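Local coordinates for protein BCL9 homolog (Drosophila melanogaster, PDB 3ZPV) that takes part in Wnt signal transduction as a nuclear transcriptional coactivator, seen here as the HD1 domain fragment of the much longer protein Legless, at residues H6-S11 and T29-H34. Sequence-based numbering, arbitrary orientation.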
# COMPACT_ATOMS: atom_id res chain seq x y z
N HIS L 6 13.80 4.47 -6.22
CA HIS L 6 13.73 4.32 -4.77
C HIS L 6 12.30 4.31 -4.29
O HIS L 6 12.03 4.17 -3.09
CB HIS L 6 14.51 5.44 -4.04
CG HIS L 6 13.97 6.81 -4.29
ND1 HIS L 6 14.27 7.52 -5.43
CD2 HIS L 6 13.16 7.59 -3.54
CE1 HIS L 6 13.64 8.69 -5.39
NE2 HIS L 6 12.96 8.75 -4.24
N ILE L 7 11.37 4.43 -5.23
CA ILE L 7 9.95 4.28 -4.93
C ILE L 7 9.33 3.34 -5.96
O ILE L 7 9.48 3.56 -7.14
CB ILE L 7 9.22 5.61 -4.98
CG1 ILE L 7 9.71 6.49 -3.84
CG2 ILE L 7 7.74 5.40 -4.79
CD1 ILE L 7 9.27 7.94 -3.95
N PHE L 8 8.70 2.27 -5.48
CA PHE L 8 7.93 1.40 -6.32
C PHE L 8 6.50 1.49 -5.85
O PHE L 8 6.21 1.25 -4.64
CB PHE L 8 8.46 -0.01 -6.24
CG PHE L 8 9.87 -0.12 -6.68
CD1 PHE L 8 10.91 0.16 -5.80
CD2 PHE L 8 10.19 -0.51 -7.98
CE1 PHE L 8 12.24 0.04 -6.19
CE2 PHE L 8 11.52 -0.63 -8.38
CZ PHE L 8 12.55 -0.36 -7.48
N VAL L 9 5.61 1.82 -6.79
CA VAL L 9 4.22 2.09 -6.46
C VAL L 9 3.35 0.85 -6.68
O VAL L 9 3.42 0.22 -7.71
CB VAL L 9 3.68 3.22 -7.31
CG1 VAL L 9 2.21 3.47 -7.03
CG2 VAL L 9 4.46 4.50 -7.05
N PHE L 10 2.55 0.50 -5.69
CA PHE L 10 1.70 -0.67 -5.76
C PHE L 10 0.27 -0.26 -5.58
O PHE L 10 -0.09 0.39 -4.58
CB PHE L 10 2.00 -1.65 -4.61
CG PHE L 10 3.34 -2.34 -4.71
CD1 PHE L 10 4.50 -1.68 -4.30
CD2 PHE L 10 3.43 -3.64 -5.14
CE1 PHE L 10 5.72 -2.32 -4.38
CE2 PHE L 10 4.64 -4.28 -5.22
CZ PHE L 10 5.80 -3.62 -4.85
N SER L 11 -0.59 -0.70 -6.51
CA SER L 11 -2.04 -0.67 -6.26
C SER L 11 -2.37 -1.80 -5.29
O SER L 11 -1.53 -2.63 -4.98
CB SER L 11 -2.77 -0.86 -7.55
OG SER L 11 -2.55 -2.16 -8.04
N THR L 29 11.00 -10.58 -2.08
CA THR L 29 10.32 -9.35 -1.69
C THR L 29 9.33 -8.94 -2.74
O THR L 29 9.44 -9.34 -3.91
CB THR L 29 11.33 -8.19 -1.53
OG1 THR L 29 11.96 -7.93 -2.79
CG2 THR L 29 12.37 -8.53 -0.49
N ILE L 30 8.36 -8.13 -2.33
CA ILE L 30 7.40 -7.57 -3.31
C ILE L 30 8.08 -6.64 -4.31
O ILE L 30 7.54 -6.39 -5.38
CB ILE L 30 6.20 -6.87 -2.65
CG1 ILE L 30 6.66 -5.77 -1.68
CG2 ILE L 30 5.34 -7.88 -1.93
CD1 ILE L 30 5.53 -4.88 -1.22
N ILE L 31 9.24 -6.11 -3.95
CA ILE L 31 10.00 -5.23 -4.85
C ILE L 31 10.53 -6.05 -6.00
O ILE L 31 10.42 -5.66 -7.16
CB ILE L 31 11.16 -4.50 -4.13
CG1 ILE L 31 10.64 -3.61 -3.00
CG2 ILE L 31 11.95 -3.64 -5.10
CD1 ILE L 31 9.57 -2.60 -3.38
N ALA L 32 11.09 -7.21 -5.70
CA ALA L 32 11.54 -8.14 -6.74
C ALA L 32 10.41 -8.47 -7.71
O ALA L 32 10.61 -8.53 -8.94
CB ALA L 32 12.10 -9.41 -6.12
N TYR L 33 9.22 -8.70 -7.16
CA TYR L 33 8.04 -9.01 -7.97
C TYR L 33 7.69 -7.85 -8.89
O TYR L 33 7.35 -8.03 -10.05
CB TYR L 33 6.85 -9.35 -7.07
CG TYR L 33 5.51 -9.46 -7.80
CD1 TYR L 33 5.13 -10.64 -8.41
CD2 TYR L 33 4.64 -8.39 -7.85
CE1 TYR L 33 3.92 -10.75 -9.07
CE2 TYR L 33 3.42 -8.49 -8.51
CZ TYR L 33 3.07 -9.67 -9.13
OH TYR L 33 1.86 -9.78 -9.81
N HIS L 34 7.75 -6.64 -8.33
CA HIS L 34 7.39 -5.42 -9.05
C HIS L 34 8.29 -5.23 -10.28
O HIS L 34 7.79 -4.87 -11.34
CB HIS L 34 7.51 -4.21 -8.11
CG HIS L 34 6.87 -2.95 -8.61
ND1 HIS L 34 7.40 -2.20 -9.63
CD2 HIS L 34 5.76 -2.30 -8.19
CE1 HIS L 34 6.63 -1.14 -9.84
NE2 HIS L 34 5.63 -1.17 -8.97
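At chi1 -166° the CG of His34 lies opposite its backbone N, which swings the imidazole out from helix 30-35 toward strand 8-10, against both Phe8 and Phe10. These three form an aromatic cluster, buried where the strand meets the helix. The ring is fixed at three places. At its edge, NE2 donates to the backbone O of Val9 at 2.9 Å; the N-H...O angle of 145° shows a somewhat bent bond, and the donor stands above the carbonyl plane. Over one face lies Phe8 CB, 4.0 Å from the centroid of the His34 ring and almost on its normal, while the Phe8 ring, with CD2 near ND1, meets that imidazole edge-to-face. On the side of Phe10 the roles reverse: the His34 edge points at the phenyl face, with CD2 3.6 Å from Phe10 CZ and the planes steeply inclined. Ile30 CD1 covers the opposite face of Phe10, 4.1 Å from the ring centroid, so that ring is held between helix side chains. Ile31 bridges the two phenylalanines, its CG2 lying 4.0 Å from the Phe8 ring centroid, over the face, and its CD1 meeting the Phe10 edge at CE1. Were His34 replaced by an alanine, the Val9 carbonyl would probably lose this donor, and one face of Phe10 and Phe8 CB their imidazole contact. The segment axes run nearly perpendicular, at 91°, placing helix 30-35 across one side of the strand. Helix 12-23 adds Leu14 against His34, and Phe8, Val9 and Phe10 pair in parallel with a strand of another protein's chain, extending the sheet across the interface.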